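Outer membrane protein SusF (Bacteroides thetaiotaomicron, PDB 4FE9) binds starch at the cell surface through its carbohydrate-binding modules, ahead of transport of the starch into the periplasm for degradation. Local coordinates at residues L182-E187 and G239-S244; S220-V225 and N249-V254; N257-E262 and S355-D360. One frame throughout, in Å; residues are numbered along the deposited sequence.

Contacts 1 and 2 belong to one antiparallel sheet of the first carbohydrate-binding module, their centres about 15 Å apart. Strand 241-246 of contact 1 lies next to strand 251-256 of contact 2, so the sheet runs 179-186, 241-246, 251-256, 222-224, the last being an outermost strand; along the chain the segments of the two contacts alternate. Contact 3 follows in series, its centre about 13 Å from that of contact 1 and 21 Å from that of contact 2. There the chain has left strand 251-256; Asn257 anchors this end of the first module to Glu183 and Lys240, while contact 3 itself brings the second module's turn against it.

Contact 1 of 3, residues L182-E187 and G239-S244; sequences LEAEIE and GKIKIS. With EDO (1,2-ethanediol), chain M.
Gly239 exchanges two backbone hydrogen bonds with Ile186: its N gives to Ile186 O, while its O takes Ile186 N at 2.9 Å from above the carbonyl plane, 41° out of it. The positive phi of Gly239 would press any CB against the carbonyl O of the residue before, a strain glycine avoids. At Lys240 the chain turns a corner, and the lysine lies obliquely across Glu185, CG against CG at 3.8 Å. Glu185 is fully extended, its CG anti to the backbone N (chi1 -176°), which carries OE1 to 3.7 Å from Lys240 NZ, a long salt bridge. Ile241 next pairs with Ala184 through two backbone bonds, Ile241 N reaching Ala184 O at 2.8 Å. This is regular antiparallel pairing inside the sheet of the first starch-binding module, with Leu182, Ala184, Ile241 and Ile243 on one face and Glu183, Glu185, Lys240 and Lys242 on the other. The end of Ile186 swings in to cross Ile241 at about a right angle, CD1 to CD1 at 3.7 Å; an alanine in place of Ile186 would probably leave Ile241 CD1 without this neighbour and open a gap beside Phe159 and Thr235. Lys242 stands opposite Glu183 in a non-hydrogen-bonded pair; Glu183 OE1 instead accepts from Asn257 ND2. Ile243 N then bonds to Leu182 O at 2.8 Å, nearly straight at 174°, and Ile243 O takes Leu182 N in return; both side chains pack on Ile155 of strand 153-157.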
ATOM      1  N   LEU A 182      13.628   2.924   6.818  1.00 13.13           N
ATOM      2  CA  LEU A 182      14.192   2.547   8.104  1.00 13.85           C
ATOM      3  C   LEU A 182      13.096   2.063   9.016  1.00 14.07           C
ATOM      4  O   LEU A 182      12.151   2.774   9.279  1.00 13.44           O
ATOM      5  CB  LEU A 182      14.901   3.735   8.769  1.00 12.90           C
ATOM      6  CG  LEU A 182      15.625   3.362  10.043  1.00 14.41           C
ATOM      7  CD1 LEU A 182      16.985   2.775   9.727  1.00 13.61           C
ATOM      8  CD2 LEU A 182      15.739   4.552  11.007  1.00 20.16           C
ATOM      9  N   GLU A 183      13.274   0.871   9.553  1.00 14.17           N
ATOM     10  CA  GLU A 183      12.436   0.382  10.606  1.00 14.75           C
ATOM     11  C   GLU A 183      13.115   0.623  11.919  1.00 13.78           C
ATOM     12  O   GLU A 183      14.299   0.470  12.023  1.00 15.93           O
ATOM     13  CB  GLU A 183      12.166  -1.102  10.407  1.00 13.42           C
ATOM     14  CG  GLU A 183      11.599  -1.405   9.030  1.00 17.89           C
ATOM     15  CD  GLU A 183      11.380  -2.885   8.805  1.00 33.91           C
ATOM     16  OE1 GLU A 183      10.374  -3.431   9.317  1.00 36.46           O
ATOM     17  OE2 GLU A 183      12.286  -3.526   8.246  1.00 38.64           O
ATOM     18  N   ALA A 184      12.381   1.138  12.882  1.00 14.21           N
ATOM     19  CA  ALA A 184      12.945   1.389  14.190  1.00 14.49           C
ATOM     20  C   ALA A 184      11.884   1.122  15.222  1.00 15.05           C
ATOM     21  O   ALA A 184      10.691   1.006  14.893  1.00 13.70           O
ATOM     22  CB  ALA A 184      13.444   2.849  14.289  1.00 14.58           C
ATOM     23  N   GLU A 185      12.294   1.010  16.474  1.00 15.21           N
ATOM     24  CA  GLU A 185      11.325   0.951  17.548  1.00 16.41           C
ATOM     25  C   GLU A 185      11.708   1.942  18.613  1.00 16.37           C
ATOM     26  O   GLU A 185      12.864   1.987  19.021  1.00 16.66           O
ATOM     27  CB  GLU A 185      11.255  -0.459  18.144  1.00 17.06           C
ATOM     28  CG  GLU A 185      10.153  -0.586  19.223  1.00 20.32           C
ATOM     29  CD  GLU A 185      10.076  -1.975  19.848  1.00 42.93           C
ATOM     30  OE1 GLU A 185      10.880  -2.860  19.454  1.00 49.24           O
ATOM     31  OE2 GLU A 185       9.208  -2.180  20.737  1.00 43.69           O
ATOM     32  N   ILE A 186      10.787   2.824  18.973  1.00 15.90           N
ATOM     33  CA  ILE A 186      11.140   3.955  19.834  1.00 15.12           C
ATOM     34  C   ILE A 186      10.238   4.062  21.060  1.00 16.19           C
ATOM     35  O   ILE A 186       9.039   3.798  20.971  1.00 16.23           O
ATOM     36  CB  ILE A 186      11.109   5.321  19.053  1.00 15.46           C
ATOM     37  CG1 ILE A 186       9.673   5.710  18.684  1.00 12.03           C
ATOM     38  CG2 ILE A 186      12.010   5.245  17.772  1.00 14.10           C
ATOM     39  CD1 ILE A 186       9.611   6.734  17.567  1.00 15.73           C
ATOM     40  N   GLU A 187      10.781   4.648  22.134  1.00 17.01           N
ATOM     41  CA  GLU A 187      10.076   4.743  23.431  1.00 19.17           C
ATOM     42  C   GLU A 187       9.086   5.874  23.497  1.00 18.55           C
ATOM     43  O   GLU A 187       8.186   5.843  24.300  1.00 19.31           O
ATOM     44  CB  GLU A 187      11.081   4.888  24.592  1.00 19.01           C
ATOM     45  CG  GLU A 187      12.288   3.955  24.458  1.00 24.31           C
ATOM     46  CD  GLU A 187      12.757   3.378  25.804  1.00 36.65           C
ATOM     47  OE1 GLU A 187      12.851   4.152  26.803  1.00 42.03           O
ATOM     48  OE2 GLU A 187      13.090   2.170  25.841  1.00 31.07           O
ATOM     49  N   GLY A 239       6.630   3.276  19.520  1.00 15.23           N
ATOM     50  CA  GLY A 239       6.669   1.846  19.301  1.00 15.27           C
ATOM     51  C   GLY A 239       7.375   1.517  17.988  1.00 14.51           C
ATOM     52  O   GLY A 239       8.336   2.219  17.583  1.00 14.03           O
ATOM     53  N   LYS A 240       6.959   0.437  17.350  1.00 12.37           N
ATOM     54  CA  LYS A 240       7.585   0.030  16.101  1.00 12.30           C
ATOM     55  C   LYS A 240       7.067   0.901  14.974  1.00 10.77           C
ATOM     56  O   LYS A 240       5.866   1.013  14.775  1.00 10.55           O
ATOM     57  CB  LYS A 240       7.277  -1.421  15.789  1.00 12.41           C
ATOM     58  CG  LYS A 240       7.987  -2.415  16.694  1.00 14.34           C
ATOM     59  CD  LYS A 240       7.269  -3.735  16.636  1.00 25.52           C
ATOM     60  CE  LYS A 240       7.701  -4.630  17.759  1.00 32.66           C
ATOM     61  NZ  LYS A 240       8.990  -5.262  17.407  1.00 28.15           N
ATOM     62  N   ILE A 241       7.983   1.562  14.286  1.00 10.97           N
ATOM     63  CA  ILE A 241       7.628   2.445  13.188  1.00  9.66           C
ATOM     64  C   ILE A 241       8.479   2.149  11.990  1.00 10.34           C
ATOM     65  O   ILE A 241       9.473   1.430  12.085  1.00  8.55           O
ATOM     66  CB  ILE A 241       7.790   3.936  13.569  1.00 12.12           C
ATOM     67  CG1 ILE A 241       9.245   4.272  13.925  1.00  6.67           C
ATOM     68  CG2 ILE A 241       6.867   4.301  14.696  1.00 10.71           C
ATOM     69  CD1 ILE A 241       9.485   5.766  13.955  1.00  6.01           C
ATOM     70  N   LYS A 242       8.011   2.590  10.826  1.00  9.51           N
ATOM     71  CA  LYS A 242       8.792   2.511   9.610  1.00 10.13           C
ATOM     72  C   LYS A 242       8.796   3.875   8.919  1.00  9.07           C
ATOM     73  O   LYS A 242       7.743   4.468   8.712  1.00 10.69           O
ATOM     74  CB  LYS A 242       8.179   1.471   8.680  1.00 10.19           C
ATOM     75  CG  LYS A 242       8.820   1.442   7.308  1.00 15.08           C
ATOM     76  CD  LYS A 242       8.020   0.576   6.364  1.00 24.86           C
ATOM     77  CE  LYS A 242       8.804  -0.652   5.965  1.00 31.07           C
ATOM     78  NZ  LYS A 242       7.929  -1.578   5.132  1.00 34.10           N
ATOM     79  N   ILE A 243       9.979   4.396   8.660  1.00  8.00           N
ATOM     80  CA  ILE A 243      10.138   5.696   8.057  1.00  8.22           C
ATOM     81  C   ILE A 243      10.529   5.468   6.595  1.00  9.29           C
ATOM     82  O   ILE A 243      11.403   4.652   6.331  1.00  6.83           O
ATOM     83  CB  ILE A 243      11.269   6.463   8.722  1.00  7.48           C
ATOM     84  CG1 ILE A 243      10.904   6.825  10.153  1.00  7.17           C
ATOM     85  CG2 ILE A 243      11.574   7.766   7.945  1.00  8.24           C
ATOM     86  CD1 ILE A 243      12.098   7.399  10.907  1.00  7.48           C
ATOM     87  N   SER A 244       9.717   5.981   5.664  1.00  7.98           N
ATOM     88  CA  SER A 244       9.999   5.805   4.225  1.00  9.63           C
ATOM     89  C   SER A 244      10.299   7.116   3.568  1.00  9.95           C
ATOM     90  O   SER A 244       9.604   8.116   3.819  1.00 10.57           O
ATOM     91  CB  SER A 244       8.827   5.148   3.517  1.00  8.78           C
ATOM     92  OG  SER A 244       8.612   3.854   4.038  1.00 12.10           O
TER
HETATM   93  C1  EDO M 518      13.417   7.559  21.959  1.00 30.36           C
HETATM   94  O1  EDO M 518      13.468   6.132  22.006  1.00 20.15           O
HETATM   95  C2  EDO M 518      12.451   7.979  20.843  1.00 35.89           C
HETATM   96  O2  EDO M 518      12.267   9.400  20.826  1.00 33.01           O

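Contact 2 of 3, residues S220-V225 and N249-V254; sequences SGDNFV and NYRFTV. With EDO (1,2-ethanediol), chain E.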
ATOM      1  N   SER A 220       2.375  15.164  10.545  1.00 17.26           N
ATOM      2  CA  SER A 220       1.362  14.647   9.615  1.00 17.23           C
ATOM      3  C   SER A 220       1.578  13.166   9.319  1.00 16.98           C
ATOM      4  O   SER A 220       0.645  12.464   8.968  1.00 16.49           O
ATOM      5  CB  SER A 220       1.386  15.437   8.306  1.00 17.65           C
ATOM      6  OG  SER A 220       2.521  15.061   7.535  1.00 18.38           O
ATOM      7  N   GLY A 221       2.828  12.706   9.434  1.00 16.38           N
ATOM      8  CA  GLY A 221       3.168  11.322   9.103  1.00 15.14           C
ATOM      9  C   GLY A 221       3.275  11.041   7.604  1.00 15.72           C
ATOM     10  O   GLY A 221       3.495   9.901   7.191  1.00 13.56           O
ATOM     11  N   ASP A 222       3.063  12.061   6.780  1.00 14.64           N
ATOM     12  CA  ASP A 222       2.910  11.831   5.328  1.00 16.02           C
ATOM     13  C   ASP A 222       2.909  13.191   4.622  1.00 15.92           C
ATOM     14  O   ASP A 222       1.951  13.959   4.753  1.00 15.53           O
ATOM     15  CB  ASP A 222       1.600  11.072   5.052  1.00 16.05           C
ATOM     16  CG  ASP A 222       1.319  10.850   3.526  1.00 23.83           C
ATOM     17  OD1 ASP A 222       2.174  11.184   2.638  1.00 27.84           O
ATOM     18  OD2 ASP A 222       0.271  10.235   3.237  1.00 36.18           O
ATOM     19  N   ASN A 223       4.065  13.572   4.082  1.00 14.07           N
ATOM     20  CA  ASN A 223       4.217  14.909   3.536  1.00 13.20           C
ATOM     21  C   ASN A 223       5.410  15.030   2.593  1.00 11.47           C
ATOM     22  O   ASN A 223       6.104  14.061   2.340  1.00 10.52           O
ATOM     23  CB  ASN A 223       4.345  15.919   4.660  1.00 11.67           C
ATOM     24  CG  ASN A 223       3.714  17.257   4.303  1.00 17.47           C
ATOM     25  OD1 ASN A 223       3.514  17.571   3.126  1.00 17.44           O
ATOM     26  ND2 ASN A 223       3.417  18.053   5.313  1.00 19.52           N
ATOM     27  N   PHE A 224       5.685  16.252   2.161  1.00 10.65           N
ATOM     28  CA  PHE A 224       6.793  16.523   1.273  1.00 10.87           C
ATOM     29  C   PHE A 224       8.074  16.646   2.054  1.00  9.74           C
ATOM     30  O   PHE A 224       8.086  17.182   3.163  1.00 11.21           O
ATOM     31  CB  PHE A 224       6.533  17.827   0.487  1.00 10.17           C
ATOM     32  CG  PHE A 224       5.535  17.664  -0.638  1.00 11.70           C
ATOM     33  CD1 PHE A 224       5.829  16.864  -1.723  1.00 11.75           C
ATOM     34  CD2 PHE A 224       4.248  18.214  -0.535  1.00 17.80           C
ATOM     35  CE1 PHE A 224       4.870  16.622  -2.715  1.00 19.11           C
ATOM     36  CE2 PHE A 224       3.312  18.055  -1.569  1.00 17.64           C
ATOM     37  CZ  PHE A 224       3.641  17.309  -2.679  1.00 17.99           C
ATOM     38  N   VAL A 225       9.179  16.313   1.414  1.00  9.98           N
ATOM     39  CA  VAL A 225      10.494  16.621   1.956  1.00  8.51           C
ATOM     40  C   VAL A 225      10.978  17.954   1.464  1.00 10.14           C
ATOM     41  O   VAL A 225      10.974  18.205   0.270  1.00 11.86           O
ATOM     42  CB  VAL A 225      11.498  15.537   1.534  1.00  8.71           C
ATOM     43  CG1 VAL A 225      12.917  15.890   2.026  1.00  8.12           C
ATOM     44  CG2 VAL A 225      11.045  14.198   2.057  1.00  8.43           C
ATOM     45  N   ASN A 249      10.156  11.399  -5.923  1.00 13.14           N
ATOM     46  CA  ASN A 249       9.051  12.318  -5.598  1.00 13.73           C
ATOM     47  C   ASN A 249       9.292  13.236  -4.398  1.00 12.59           C
ATOM     48  O   ASN A 249       8.587  14.220  -4.238  1.00 11.33           O
ATOM     49  CB  ASN A 249       7.755  11.551  -5.410  1.00 12.01           C
ATOM     50  CG  ASN A 249       7.373  10.788  -6.638  1.00 17.57           C
ATOM     51  OD1 ASN A 249       7.216  11.381  -7.722  1.00 17.28           O
ATOM     52  ND2 ASN A 249       7.412   9.459  -6.541  1.00 14.23           N
ATOM     53  N   TYR A 250      10.369  12.975  -3.644  1.00 11.21           N
ATOM     54  CA  TYR A 250      10.685  13.723  -2.368  1.00 10.75           C
ATOM     55  C   TYR A 250       9.520  13.806  -1.395  1.00  9.51           C
ATOM     56  O   TYR A 250       8.945  14.871  -1.175  1.00  8.52           O
ATOM     57  CB  TYR A 250      11.273  15.091  -2.645  1.00 10.86           C
ATOM     58  CG  TYR A 250      12.732  15.027  -2.911  1.00 14.08           C
ATOM     59  CD1 TYR A 250      13.210  14.544  -4.136  1.00 14.91           C
ATOM     60  CD2 TYR A 250      13.642  15.187  -1.869  1.00 12.91           C
ATOM     61  CE1 TYR A 250      14.586  14.308  -4.335  1.00 18.75           C
ATOM     62  CE2 TYR A 250      15.016  14.974  -2.066  1.00 19.24           C
ATOM     63  CZ  TYR A 250      15.468  14.481  -3.266  1.00 17.19           C
ATOM     64  OH  TYR A 250      16.824  14.358  -3.460  1.00 28.14           O
ATOM     65  N   ARG A 251       9.108  12.658  -0.920  1.00  8.70           N
ATOM     66  CA  ARG A 251       8.026  12.565   0.029  1.00 10.03           C
ATOM     67  C   ARG A 251       8.493  11.587   1.094  1.00 10.61           C
ATOM     68  O   ARG A 251       9.324  10.718   0.804  1.00  8.76           O
ATOM     69  CB  ARG A 251       6.780  11.987  -0.651  1.00  9.14           C
ATOM     70  CG  ARG A 251       5.813  13.086  -1.199  1.00 16.74           C
ATOM     71  CD  ARG A 251       4.322  12.633  -1.124  1.00 27.46           C
ATOM     72  NE  ARG A 251       3.450  13.789  -1.018  1.00 38.85           N
ATOM     73  CZ  ARG A 251       2.637  14.028  -0.005  1.00 36.56           C
ATOM     74  NH1 ARG A 251       2.413  13.095   0.904  1.00 31.65           N
ATOM     75  NH2 ARG A 251       1.901  15.125  -0.008  1.00 47.30           N
ATOM     76  N   PHE A 252       7.883  11.667   2.288  1.00  9.60           N
ATOM     77  CA  PHE A 252       8.189  10.745   3.368  1.00  9.35           C
ATOM     78  C   PHE A 252       6.889  10.284   3.984  1.00 10.06           C
ATOM     79  O   PHE A 252       5.872  10.996   3.913  1.00  8.56           O
ATOM     80  CB  PHE A 252       9.050  11.436   4.403  1.00  9.75           C
ATOM     81  CG  PHE A 252       8.294  12.424   5.262  1.00  9.06           C
ATOM     82  CD1 PHE A 252       8.305  13.786   4.952  1.00  7.66           C
ATOM     83  CD2 PHE A 252       7.534  11.982   6.350  1.00 12.37           C
ATOM     84  CE1 PHE A 252       7.578  14.705   5.728  1.00 12.12           C
ATOM     85  CE2 PHE A 252       6.791  12.871   7.118  1.00  7.82           C
ATOM     86  CZ  PHE A 252       6.815  14.239   6.824  1.00 10.29           C
ATOM     87  N   THR A 253       6.866   9.052   4.484  1.00  9.49           N
ATOM     88  CA  THR A 253       5.845   8.649   5.446  1.00 11.24           C
ATOM     89  C   THR A 253       6.506   8.073   6.699  1.00 11.21           C
ATOM     90  O   THR A 253       7.642   7.590   6.650  1.00 11.29           O
ATOM     91  CB  THR A 253       4.940   7.584   4.883  1.00 10.52           C
ATOM     92  OG1 THR A 253       5.745   6.493   4.450  1.00 13.84           O
ATOM     93  CG2 THR A 253       4.087   8.147   3.690  1.00 12.60           C
ATOM     94  N   VAL A 254       5.792   8.154   7.813  1.00 10.10           N
ATOM     95  CA  VAL A 254       6.114   7.411   9.003  1.00  9.35           C
ATOM     96  C   VAL A 254       4.891   6.609   9.380  1.00 10.86           C
ATOM     97  O   VAL A 254       3.834   7.188   9.632  1.00 10.76           O
ATOM     98  CB  VAL A 254       6.443   8.349  10.145  1.00 10.75           C
ATOM     99  CG1 VAL A 254       6.855   7.539  11.382  1.00  8.43           C
ATOM    100  CG2 VAL A 254       7.604   9.324   9.722  1.00  6.70           C
TER
HETATM  101  C1  EDO E 510       6.935   8.375   0.629  1.00 29.21           C
HETATM  102  O1  EDO E 510       5.832   8.336  -0.268  1.00 25.02           O
HETATM  103  C2  EDO E 510       7.470   6.973   0.838  1.00 29.09           C
HETATM  104  O2  EDO E 510       6.398   6.123   1.244  1.00 37.26           O
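Asp222 and Arg251 form a salt bridge across the outermost strand pair of the first module's antiparallel sheet, where strand 222-224 lies against strand 251-256. With its CG anti to the backbone N, Asp222 carries OD1 to Arg251 NH1 at 2.6 Å, at the edge of the guanidinium, with the carboxylate plane turned 90° to it. The same guanidinium stands over one face of the Phe224 ring in a cation-pi contact, its CZ 4.3 Å from the ring centroid and NE above the rim, with the two planes 70° apart. Arg251 is thus held by a carboxylate and a ring, and Glu101 of helix 92-102 adds a long, weak ion pair at NH2. Four backbone bonds join the two segments. Asn223 N gives to Phe252 O and Phe252 N returns to Asn223 O, while Val225 N gives to Tyr250 O. At the other end Val254 N reaches Gly221 O at 3.0 Å. Just before strand 222-224, Ser220 OG accepts from Asp222 N in an ST turn, and further on Asn223 OD1 takes a weak bond from Phe224 N; Asn223 ND2 donates to Asp218 OD1, and Val225 O accepts from Arg106 NH1. A G1 beta bulge sets Tyr250 and Arg251 together against Asp246 of strand 241-246. On the face of Asn223 and Phe252, ring atom CE1 of Phe252 lies 3.6 Å from Asn223 CB, with Asn223 N over the ring face and Val225 CG2 at its edge. A 1,2-ethanediol, probably from the crystallisation liquor, hydrogen-bonds Thr253, OG1 to O2 at 3.3 Å.

Contact 3 of 3, residues N257-E262 and S355-D360; sequences NSAPTE and SVIGDD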
ATOM      1  N   ASN A 257       4.452   0.137  12.477  1.00 12.41           N
ATOM      2  CA  ASN A 257       5.084  -1.055  11.919  1.00 13.27           C
ATOM      3  C   ASN A 257       4.915  -2.269  12.829  1.00 14.22           C
ATOM      4  O   ASN A 257       5.699  -3.227  12.756  1.00 13.53           O
ATOM      5  CB  ASN A 257       6.569  -0.791  11.632  1.00 12.55           C
ATOM      6  CG  ASN A 257       7.139  -1.735  10.571  1.00 16.40           C
ATOM      7  OD1 ASN A 257       6.436  -2.122   9.625  1.00 14.59           O
ATOM      8  ND2 ASN A 257       8.403  -2.160  10.756  1.00 10.95           N
ATOM      9  N   SER A 258       3.946  -2.196  13.746  1.00 13.23           N
ATOM     10  CA  SER A 258       3.645  -3.335  14.594  1.00 14.53           C
ATOM     11  C   SER A 258       2.688  -4.228  13.835  1.00 14.39           C
ATOM     12  O   SER A 258       2.135  -3.818  12.821  1.00 15.58           O
ATOM     13  CB  SER A 258       3.000  -2.886  15.915  1.00 14.34           C
ATOM     14  OG  SER A 258       1.804  -2.195  15.654  1.00 15.93           O
ATOM     15  N   ALA A 259       2.576  -5.480  14.267  1.00 13.30           N
ATOM     16  CA  ALA A 259       1.774  -6.471  13.548  1.00 13.71           C
ATOM     17  C   ALA A 259       1.261  -7.494  14.554  1.00 14.03           C
ATOM     18  O   ALA A 259       1.974  -7.859  15.459  1.00 14.28           O
ATOM     19  CB  ALA A 259       2.624  -7.159  12.494  1.00 12.15           C
ATOM     20  N   PRO A 260       0.050  -8.014  14.341  1.00 14.18           N
ATOM     21  CA  PRO A 260      -0.394  -9.174  15.147  1.00 14.27           C
ATOM     22  C   PRO A 260       0.557 -10.395  14.988  1.00 13.53           C
ATOM     23  O   PRO A 260       1.065 -10.637  13.906  1.00 13.14           O
ATOM     24  CB  PRO A 260      -1.790  -9.483  14.559  1.00 13.54           C
ATOM     25  CG  PRO A 260      -1.674  -9.075  13.117  1.00 14.68           C
ATOM     26  CD  PRO A 260      -0.741  -7.861  13.100  1.00 14.82           C
ATOM     27  N   THR A 261       0.747 -11.158  16.059  1.00 12.53           N
ATOM     28  CA  THR A 261       1.529 -12.378  16.015  1.00 13.46           C
ATOM     29  C   THR A 261       0.623 -13.627  15.843  1.00 12.97           C
ATOM     30  O   THR A 261       1.077 -14.702  15.444  1.00 11.79           O
ATOM     31  CB  THR A 261       2.413 -12.532  17.333  1.00 12.96           C
ATOM     32  OG1 THR A 261       1.602 -12.240  18.479  1.00 19.40           O
ATOM     33  CG2 THR A 261       3.563 -11.501  17.328  1.00 15.22           C
ATOM     34  N   GLU A 262      -0.666 -13.458  16.109  1.00 14.29           N
ATOM     35  CA  GLU A 262      -1.654 -14.500  15.783  1.00 13.48           C
ATOM     36  C   GLU A 262      -2.818 -13.892  15.059  1.00 13.36           C
ATOM     37  O   GLU A 262      -3.123 -12.721  15.258  1.00 14.69           O
ATOM     38  CB  GLU A 262      -2.137 -15.174  17.068  1.00 13.49           C
ATOM     39  CG  GLU A 262      -1.000 -15.889  17.856  1.00 12.64           C
ATOM     40  CD  GLU A 262      -1.521 -16.693  19.078  1.00 24.91           C
ATOM     41  OE1 GLU A 262      -2.644 -16.409  19.573  1.00 21.70           O
ATOM     42  OE2 GLU A 262      -0.764 -17.550  19.584  1.00 29.60           O
ATOM     43  N   SER A 355      -2.527 -10.337   5.472  1.00 12.65           N
ATOM     44  CA  SER A 355      -1.367  -9.587   5.942  1.00 15.32           C
ATOM     45  C   SER A 355      -1.826  -8.325   6.671  1.00 16.04           C
ATOM     46  O   SER A 355      -2.747  -7.641   6.219  1.00 17.26           O
ATOM     47  CB  SER A 355      -0.471  -9.228   4.758  1.00 15.45           C
ATOM     48  OG  SER A 355       0.721  -8.613   5.186  1.00 22.90           O
ATOM     49  N   VAL A 356      -1.265  -8.075   7.845  1.00 15.58           N
ATOM     50  CA  VAL A 356      -1.678  -6.934   8.686  1.00 15.12           C
ATOM     51  C   VAL A 356      -0.413  -6.298   9.259  1.00 16.44           C
ATOM     52  O   VAL A 356       0.351  -6.953   9.995  1.00 14.82           O
ATOM     53  CB  VAL A 356      -2.565  -7.407   9.871  1.00 15.64           C
ATOM     54  CG1 VAL A 356      -2.955  -6.231  10.793  1.00 13.58           C
ATOM     55  CG2 VAL A 356      -3.800  -8.125   9.361  1.00 16.93           C
ATOM     56  N   ILE A 357      -0.096  -5.104   8.810  1.00 16.17           N
ATOM     57  CA  ILE A 357       0.954  -4.361   9.448  1.00 18.69           C
ATOM     58  C   ILE A 357       0.470  -2.982   9.792  1.00 20.49           C
ATOM     59  O   ILE A 357      -0.047  -2.276   8.930  1.00 20.74           O
ATOM     60  CB  ILE A 357       2.195  -4.283   8.588  1.00 18.81           C
ATOM     61  CG1 ILE A 357       2.810  -5.664   8.435  1.00 18.63           C
ATOM     62  CG2 ILE A 357       3.241  -3.334   9.234  1.00 22.07           C
ATOM     63  CD1 ILE A 357       3.393  -5.912   7.074  1.00 30.90           C
ATOM     64  N   GLY A 358       0.510  -2.655  11.082  1.00 21.44           N
ATOM     65  CA  GLY A 358      -0.103  -1.450  11.582  1.00 24.84           C
ATOM     66  C   GLY A 358      -1.547  -1.333  11.134  1.00 26.57           C
ATOM     67  O   GLY A 358      -2.374  -2.173  11.469  1.00 26.05           O
ATOM     68  N   ASP A 359      -1.795  -0.373  10.242  1.00 29.30           N
ATOM     69  CA  ASP A 359      -3.146  -0.091   9.722  1.00 31.32           C
ATOM     70  C   ASP A 359      -3.460  -0.839   8.414  1.00 30.07           C
ATOM     71  O   ASP A 359      -4.624  -1.022   8.085  1.00 30.95           O
ATOM     72  CB  ASP A 359      -3.301   1.413   9.484  1.00 32.23           C
ATOM     73  CG  ASP A 359      -3.446   2.194  10.775  1.00 38.43           C
ATOM     74  OD1 ASP A 359      -4.367   1.866  11.572  1.00 50.08           O
ATOM     75  OD2 ASP A 359      -2.617   3.111  11.014  1.00 51.88           O
ATOM     76  N   ASP A 360      -2.424  -1.099   7.605  1.00 28.94           N
ATOM     77  CA  ASP A 360      -2.595  -1.718   6.265  1.00 27.56           C
ATOM     78  C   ASP A 360      -2.999  -3.197   6.363  1.00 26.39           C
ATOM     79  O   ASP A 360      -2.243  -4.021   6.883  1.00 25.07           O
ATOM     80  CB  ASP A 360      -1.291  -1.620   5.441  1.00 27.55           C
ATOM     81  CG  ASP A 360      -0.709  -0.197   5.405  1.00 32.95           C
ATOM     82  OD1 ASP A 360      -1.419   0.767   5.821  1.00 39.49           O
ATOM     83  OD2 ASP A 360       0.450  -0.047   4.931  1.00 40.85           O
TER
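The type II' beta turn from Ile357 to Asp360, at the hairpin between strands 348-357 and 360-366 of the second module, meets the irregular linker 257-262 here. One backbone bond ties them: Gly358 N gives to Ser258 O at 2.6 Å, nearly along the C=O axis, with an N-H...O angle of 159°. The positive phi of Gly358 (52°) suits this turn position. Beside the bond, Pro260 lies across Val356 at about a right angle, its CD 3.6 Å from Val356 CG1 and 3.4 Å from Val356 O. The CB of Ala259 also lies against that carbonyl, at 3.4 Å. On the far side of the bond from Pro260, Asn257 and Ile357 run side by side. With CG2 of Ile357 anti to the backbone N, that methyl comes within 3.4 Å of Asn257 OD1, with ND2 given to Glu183; Ser258 OG pairs with Asp256. Asp360 OD2 adds a salt bridge to Lys255 of strand 251-256. Ile357 and Asp360 bond to each other through their backbones, Asp360 N to Ile357 O only weakly, and a type II' turn with glycine at its second position is typical of a two-residue beta hairpin.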